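PDB 6NTR: ATP/GTP-binding site-containing protein A from Brucella abortus, which functions in the periplasm, where it maintains the integrity of the cell envelope. Local coordinates for residues T85-K89 / E90-E94; E199-D202 / G203-I206; A99-D103 / G104-V108. One frame throughout, in Å; residues are numbered along the deposited sequence.

How the contacts relate
From the N terminus, contact 1 comes first: its turn closes the hairpin between strands 78-87 and 90-102. The second of these strands then runs on to contact 3, where the turn at Asp103 and Gly104 sends the chain back along strand 105-112. Strand 90-102 thus carries a hairpin at each end, with contact centres about 30 Å apart. Contact 2 comes much later, in the loop from strand 187-195 to its antiparallel neighbour 207-214. The three contacts follow in series, neither nesting nor crossing, and they do not touch. All are local reversals that join neighbouring strands of the beta barrel-like fold.

Contact 1 (T85-K89 / E90-E94); sequences TFVDK and ELVKE
Thr85 O is gripped by two backbone N-H groups of the facing strand: Val92 N lies 3.1 Å from it, and Lys93 N makes a weak second bond at 3.4 Å. Two consecutive residues opposite one define a classic beta bulge, and Thr85 N completes the arrangement by donating to Lys93 O. The extra residue lies on the returning strand, so the register differs by one on the two sides of the bulge. At the turn Val87 and Glu90 form a hydrogen-bonded pair through both backbones, with 2.9 Å between Val87 N and Glu90 O. The return bond is less regular, since Glu90 N sits well above the carbonyl plane of Val87. Asp88 and Lys89, both with positive phi, fill the corners of this type I' turn.

Side chains back the reversal on both faces. Phe86 and Leu91 share one of them. With CG beside the backbone N and anti to the carbonyl carbon (chi1 -60°), the Phe86 ring is carried across to Leu91, where Phe86 CE1 meets Leu91 CB at 3.6 Å. The backbone carbon Glu90 C lies in the plane of the ring, at its edge. Beside the bulge, Val87 CG2 and Val92 CG1 press together at 3.3 Å, tighter than usual for carbons; here Val92 places CG1 between its backbone N and carbonyl carbon (chi1 66°).

Beyond the hairpin, strand 62-72 adjoins strand 78-87, and Val63 N satisfies Asp88 OD1. The chemistry is thus a division of labour: main-chain bonds set the slipped register and the tight turn, while apolar side chains fill in around the bulge on an otherwise largely solvent-exposed hairpin tip.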
loop_
_atom_site.group_PDB
_atom_site.type_symbol
_atom_site.label_atom_id
_atom_site.label_comp_id
_atom_site.label_asym_id
_atom_site.label_seq_id
_atom_site.Cartn_x
_atom_site.Cartn_y
_atom_site.Cartn_z
ATOM N N THR A 85 9.011 1.841 -12.600
ATOM C CA THR A 85 7.872 2.585 -13.123
ATOM C C THR A 85 8.031 2.721 -14.633
ATOM O O THR A 85 8.997 3.333 -15.103
ATOM C CB THR A 85 7.790 3.970 -12.466
ATOM O OG1 THR A 85 7.906 3.836 -11.040
ATOM C CG2 THR A 85 6.470 4.649 -12.800
ATOM N N PHE A 86 7.092 2.159 -15.394
ATOM C CA PHE A 86 7.106 2.239 -16.849
ATOM C C PHE A 86 6.002 3.169 -17.331
ATOM O O PHE A 86 4.839 2.988 -16.966
ATOM C CB PHE A 86 6.903 0.862 -17.482
ATOM C CG PHE A 86 7.944 -0.145 -17.109
ATOM C CD1 PHE A 86 9.188 -0.104 -17.692
ATOM C CD2 PHE A 86 7.664 -1.147 -16.190
ATOM C CE1 PHE A 86 10.127 -1.010 -17.346
ATOM C CE2 PHE A 86 8.607 -2.059 -15.846
ATOM C CZ PHE A 86 9.836 -1.993 -16.422
ATOM N N VAL A 87 6.353 4.134 -18.176
ATOM C CA VAL A 87 5.384 5.049 -18.776
ATOM C C VAL A 87 5.278 4.739 -20.262
ATOM O O VAL A 87 6.210 5.015 -21.029
ATOM C CB VAL A 87 5.764 6.518 -18.566
ATOM C CG1 VAL A 87 4.687 7.403 -19.138
ATOM C CG2 VAL A 87 5.932 6.812 -17.118
ATOM N N ASP A 88 4.121 4.223 -20.681
ATOM C CA ASP A 88 3.913 3.815 -22.067
ATOM C C ASP A 88 5.070 2.933 -22.520
ATOM O O ASP A 88 5.659 3.128 -23.586
ATOM C CB ASP A 88 3.723 5.025 -22.986
ATOM C CG ASP A 88 2.481 5.841 -22.633
ATOM O OD1 ASP A 88 1.391 5.250 -22.504
ATOM O OD2 ASP A 88 2.594 7.074 -22.474
ATOM N N LYS A 89 5.377 1.960 -21.680
ATOM C CA LYS A 89 6.377 0.937 -21.938
ATOM C C LYS A 89 7.841 1.305 -21.822
ATOM O O LYS A 89 8.689 0.511 -22.160
ATOM C CB LYS A 89 6.069 0.252 -23.265
ATOM C CG LYS A 89 4.593 -0.062 -23.396
ATOM C CD LYS A 89 4.262 -0.947 -24.572
ATOM C CE LYS A 89 3.396 -2.105 -24.138
ATOM N NZ LYS A 89 2.489 -2.556 -25.221
ATOM N N GLU A 90 8.141 2.485 -21.319
ATOM C CA GLU A 90 9.514 2.902 -21.166
ATOM C C GLU A 90 9.839 3.050 -19.712
ATOM O O GLU A 90 9.079 3.658 -18.984
ATOM C CB GLU A 90 9.729 4.247 -21.817
ATOM C CG GLU A 90 9.108 4.386 -23.180
ATOM C CD GLU A 90 9.366 5.742 -23.786
ATOM O OE1 GLU A 90 9.859 6.634 -23.068
ATOM O OE2 GLU A 90 9.070 5.913 -24.982
ATOM N N LEU A 91 10.977 2.527 -19.279
ATOM C CA LEU A 91 11.327 2.642 -17.882
ATOM C C LEU A 91 11.765 4.060 -17.667
ATOM O O LEU A 91 12.795 4.474 -18.157
ATOM C CB LEU A 91 12.488 1.718 -17.561
ATOM C CG LEU A 91 13.058 1.908 -16.166
ATOM C CD1 LEU A 91 12.040 1.451 -15.147
ATOM C CD2 LEU A 91 14.356 1.151 -15.979
ATOM N N VAL A 92 10.973 4.807 -16.914
ATOM C CA VAL A 92 11.290 6.191 -16.649
ATOM C C VAL A 92 11.797 6.412 -15.251
ATOM O O VAL A 92 12.379 7.444 -14.956
ATOM C CB VAL A 92 10.080 7.100 -16.882
ATOM C CG1 VAL A 92 8.993 6.810 -15.868
ATOM C CG2 VAL A 92 10.506 8.549 -16.798
ATOM N N LYS A 93 11.547 5.453 -14.378
ATOM C CA LYS A 93 12.034 5.578 -13.027
ATOM C C LYS A 93 12.341 4.248 -12.376
ATOM O O LYS A 93 11.597 3.308 -12.506
ATOM C CB LYS A 93 11.012 6.350 -12.184
ATOM C CG LYS A 93 11.594 7.481 -11.365
ATOM C CD LYS A 93 10.520 8.502 -11.029
ATOM C CE LYS A 93 10.896 9.366 -9.833
ATOM N NZ LYS A 93 10.697 10.820 -10.085
ATOM N N GLU A 94 13.436 4.195 -11.644
ATOM C CA GLU A 94 13.806 3.001 -10.924
ATOM C C GLU A 94 14.311 3.429 -9.571
ATOM O O GLU A 94 15.151 4.299 -9.478
ATOM C CB GLU A 94 14.880 2.228 -11.681
ATOM C CG GLU A 94 15.400 0.995 -10.967
ATOM C CD GLU A 94 16.336 0.167 -11.836
ATOM O OE1 GLU A 94 17.032 0.738 -12.698
ATOM O OE2 GLU A 94 16.362 -1.056 -11.645
#

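Contact 2 (E199-D202 / G203-I206); sequences EQQD and GMPI
This is a local surface contact within the loop that leads from strand 187-195 into strand 207-214, held by van der Waals touches between residues two to four positions apart. No hydrogen bond crosses between 199-202 and 203-206. The chain reverses within four residues, bringing Gln200 CA to 4.7 Å from Gly203 CA. Gln200 CB packs against the backbone of Gly203, with 3.4 Å between this CB and Gly203 CA. Gly203 takes a positive phi (70°), and a side chain there would run into the carbonyl oxygen of Asp202. Gln200 CB also lies near Met204 O, while the rest of its chain, bent at chi2 (63°), leads its amide away from the following segment.

On the far side of the turn, Asp202 and Met204 run side by side, pointing the same way. Met204 is modelled as selenomethionine, and its SE atom lies 3.4 Å from Asp202 OD2. The same carboxylate oxygen is 3.7 Å from Met204 CG, so a single oxygen lies against two successive parts of the Met204 chain, CG and SE. Gln201 crosses obliquely, its OE1 a looser 4.1 Å from Met204 SE. Two side-chain oxygens therefore border the selenium.

Where the loop leaves the turn it regains the body of the fold, as Pro205 rests on Ala193 and Phe195 and Ile206 touches Tyr194, residues of strand 187-195. The arrangement is that of an open beta turn, without the closing backbone hydrogen bond, at the crest of a solvent-exposed loop joining two antiparallel strands of a beta barrel-like protein.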
loop_
_atom_site.group_PDB
_atom_site.type_symbol
_atom_site.label_atom_id
_atom_site.label_comp_id
_atom_site.label_asym_id
_atom_site.label_seq_id
_atom_site.Cartn_x
_atom_site.Cartn_y
_atom_site.Cartn_z
ATOM N N GLU A 199 5.535 19.777 4.381
ATOM C CA GLU A 199 4.532 20.775 4.059
ATOM C C GLU A 199 3.189 20.128 3.756
ATOM O O GLU A 199 3.126 19.037 3.212
ATOM C CB GLU A 199 4.994 21.705 2.946
ATOM C CG GLU A 199 4.917 23.175 3.309
ATOM C CD GLU A 199 6.051 23.999 2.733
ATOM O OE1 GLU A 199 5.765 24.989 2.044
ATOM O OE2 GLU A 199 7.225 23.679 2.980
ATOM N N GLN A 200 2.122 20.796 4.147
ATOM C CA GLN A 200 0.771 20.324 3.931
ATOM C C GLN A 200 0.033 21.511 3.389
ATOM O O GLN A 200 0.238 22.618 3.857
ATOM C CB GLN A 200 0.141 19.877 5.244
ATOM C CG GLN A 200 1.078 19.916 6.441
ATOM C CD GLN A 200 1.547 21.312 6.750
ATOM O OE1 GLN A 200 0.970 22.274 6.272
ATOM N NE2 GLN A 200 2.623 21.428 7.504
ATOM N N GLN A 201 -0.812 21.318 2.396
ATOM C CA GLN A 201 -1.475 22.480 1.858
ATOM C C GLN A 201 -2.383 23.161 2.879
ATOM O O GLN A 201 -2.328 24.365 3.063
ATOM C CB GLN A 201 -2.258 22.089 0.610
ATOM C CG GLN A 201 -1.996 20.666 0.133
ATOM C CD GLN A 201 -2.134 20.514 -1.363
ATOM O OE1 GLN A 201 -3.112 19.972 -1.853
ATOM N NE2 GLN A 201 -1.152 20.995 -2.094
ATOM N N ASP A 202 -3.221 22.381 3.545
ATOM C CA ASP A 202 -4.124 22.866 4.583
ATOM C C ASP A 202 -4.057 21.862 5.710
ATOM O O ASP A 202 -5.058 21.557 6.319
ATOM C CB ASP A 202 -5.586 22.914 4.123
ATOM C CG ASP A 202 -5.753 23.250 2.666
ATOM O OD1 ASP A 202 -5.309 24.325 2.260
ATOM O OD2 ASP A 202 -6.338 22.445 1.932
ATOM N N GLY A 203 -2.883 21.317 5.965
ATOM C CA GLY A 203 -2.767 20.270 6.955
ATOM C C GLY A 203 -3.441 19.034 6.369
ATOM O O GLY A 203 -3.887 18.144 7.077
HETATM N N MSE A 204 -3.535 19.006 5.050
HETATM C CA MSE A 204 -4.162 17.920 4.335
HETATM C C MSE A 204 -3.225 16.773 4.289
HETATM O O MSE A 204 -2.015 17.006 4.358
HETATM C CB MSE A 204 -4.421 18.388 2.915
HETATM C CG MSE A 204 -5.857 18.846 2.722
HETATM SE SE MSE A 204 -6.192 19.235 0.828
HETATM C CE MSE A 204 -7.720 18.058 0.474
ATOM N N PRO A 205 -3.718 15.549 4.177
ATOM C CA PRO A 205 -2.766 14.439 4.080
ATOM C C PRO A 205 -2.278 14.344 2.628
ATOM O O PRO A 205 -3.021 14.735 1.742
ATOM C CB PRO A 205 -3.588 13.224 4.476
ATOM C CG PRO A 205 -4.930 13.502 3.960
ATOM C CD PRO A 205 -5.133 14.966 4.115
ATOM N N ILE A 206 -1.071 13.857 2.384
ATOM C CA ILE A 206 -0.587 13.752 1.015
ATOM C C ILE A 206 -1.343 12.669 0.256
ATOM O O ILE A 206 -1.466 12.738 -0.967
ATOM C CB ILE A 206 0.925 13.488 0.999
ATOM C CG1 ILE A 206 1.211 12.194 1.743
ATOM C CG2 ILE A 206 1.691 14.655 1.616
ATOM C CD1 ILE A 206 2.647 11.935 1.951
#

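Contact 3 (A99-D103 / G104-V108); sequences AKLED and GKTVV
Leu101 and Thr106 lie side by side and point the same way from their paired strands, bringing Leu101 CD2 to 3.3 Å from Thr106 CG2, a tight fit for two methyls. Thr106 sets CG2 beside its backbone N and anti to the carbonyl carbon, while its OG1 is hydrogen-bonded to Lys121 O, outside the hairpin. Ala99 and Val108 continue the same face more loosely, with Ala99 CB 4.0 Å from Val108 CG2; both also touch Phe149.

The opposite face is built differently. Glu102 reaches diagonally over Val107 rather than over its partner Lys105. Its CG stands between backbone N and carbonyl carbon (chi1 64°), and the extended chain beyond brings Glu102 OE2 to 3.2 Å from Val107 CG1.

At the turn, Asp103 and Lys105 meet at an angle: Asp103 OD2 lies 3.6 Å from Lys105 CE and forms a long salt bridge of 3.8 Å with Lys105 NZ, which also has a weak, long ion pair with Asp119. Asp103 and Gly104, both with positive phi, turn the chain.

Between the strands, Lys100 N donates to Val107 O at 3.1 Å. The hairpin is thus two-sided: methyls pack side by side on one face, where Ala99, Thr106 and Val108 are buried; on the other the Glu102 chain lies against a valine methyl, and the long Asp103-Lys105 pair at the turn probably adds only modest electrostatic help in solvent.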
loop_
_atom_site.group_PDB
_atom_site.type_symbol
_atom_site.label_atom_id
_atom_site.label_comp_id
_atom_site.label_asym_id
_atom_site.label_seq_id
_atom_site.Cartn_x
_atom_site.Cartn_y
_atom_site.Cartn_z
ATOM N N ALA A 99 17.123 -0.506 3.745
ATOM C CA ALA A 99 16.994 0.221 4.997
ATOM C C ALA A 99 17.085 -0.759 6.157
ATOM O O ALA A 99 16.661 -1.914 6.049
ATOM C CB ALA A 99 15.680 0.997 5.065
ATOM N N LYS A 100 17.637 -0.312 7.274
ATOM C CA LYS A 100 17.765 -1.175 8.436
ATOM C C LYS A 100 17.354 -0.460 9.702
ATOM O O LYS A 100 17.515 0.747 9.819
ATOM C CB LYS A 100 19.211 -1.645 8.587
ATOM C CG LYS A 100 19.415 -2.732 9.626
ATOM C CD LYS A 100 20.886 -2.889 9.968
ATOM C CE LYS A 100 21.103 -3.748 11.203
ATOM N NZ LYS A 100 19.964 -4.659 11.477
ATOM N N LEU A 101 16.825 -1.210 10.654
ATOM C CA LEU A 101 16.460 -0.604 11.908
ATOM C C LEU A 101 17.557 -0.925 12.905
ATOM O O LEU A 101 17.611 -2.010 13.460
ATOM C CB LEU A 101 15.111 -1.117 12.409
ATOM C CG LEU A 101 13.822 -0.590 11.766
ATOM C CD1 LEU A 101 12.592 -1.105 12.484
ATOM C CD2 LEU A 101 13.786 0.918 11.621
ATOM N N GLU A 102 18.427 0.048 13.124
ATOM C CA GLU A 102 19.520 -0.076 14.066
ATOM C C GLU A 102 19.730 1.265 14.755
ATOM O O GLU A 102 19.704 2.304 14.109
ATOM C CB GLU A 102 20.798 -0.487 13.345
ATOM C CG GLU A 102 21.297 0.541 12.348
ATOM C CD GLU A 102 22.553 0.099 11.629
ATOM O OE1 GLU A 102 23.088 -0.963 11.981
ATOM O OE2 GLU A 102 23.002 0.815 10.718
ATOM N N ASP A 103 19.959 1.239 16.061
ATOM C CA ASP A 103 20.192 2.454 16.843
ATOM C C ASP A 103 19.060 3.477 16.829
ATOM O O ASP A 103 19.307 4.674 16.825
ATOM C CB ASP A 103 21.488 3.133 16.405
ATOM C CG ASP A 103 21.947 4.188 17.387
ATOM O OD1 ASP A 103 21.554 4.110 18.567
ATOM O OD2 ASP A 103 22.704 5.094 16.984
ATOM N N GLY A 104 17.826 2.995 16.794
ATOM C CA GLY A 104 16.658 3.849 16.844
ATOM C C GLY A 104 16.658 4.897 15.770
ATOM O O GLY A 104 16.115 5.977 15.929
ATOM N N LYS A 105 17.262 4.554 14.652
ATOM C CA LYS A 105 17.347 5.442 13.528
ATOM C C LYS A 105 17.113 4.580 12.327
ATOM O O LYS A 105 17.223 3.370 12.412
ATOM C CB LYS A 105 18.729 6.079 13.449
ATOM C CG LYS A 105 19.896 5.101 13.393
ATOM C CD LYS A 105 21.166 5.813 12.942
ATOM C CE LYS A 105 22.437 5.115 13.401
ATOM N NZ LYS A 105 23.616 6.027 13.367
ATOM N N THR A 106 16.760 5.192 11.212
ATOM C CA THR A 106 16.572 4.423 10.013
ATOM C C THR A 106 17.634 4.835 9.009
ATOM O O THR A 106 17.586 5.932 8.473
ATOM C CB THR A 106 15.178 4.655 9.427
ATOM O OG1 THR A 106 14.834 6.031 9.569
ATOM C CG2 THR A 106 14.167 3.816 10.148
ATOM N N VAL A 107 18.583 3.939 8.752
ATOM C CA VAL A 107 19.630 4.167 7.766
ATOM C C VAL A 107 19.193 3.549 6.441
ATOM O O VAL A 107 18.925 2.344 6.354
ATOM C CB VAL A 107 20.976 3.600 8.243
ATOM C CG1 VAL A 107 20.803 2.197 8.793
ATOM C CG2 VAL A 107 21.981 3.607 7.108
ATOM N N VAL A 108 19.099 4.383 5.413
ATOM C CA VAL A 108 18.581 3.990 4.111
ATOM C C VAL A 108 19.727 4.003 3.115
ATOM O O VAL A 108 20.307 5.061 2.843
ATOM C CB VAL A 108 17.457 4.924 3.649
ATOM C CG1 VAL A 108 16.967 4.504 2.286
ATOM C CG2 VAL A 108 16.326 4.912 4.645
#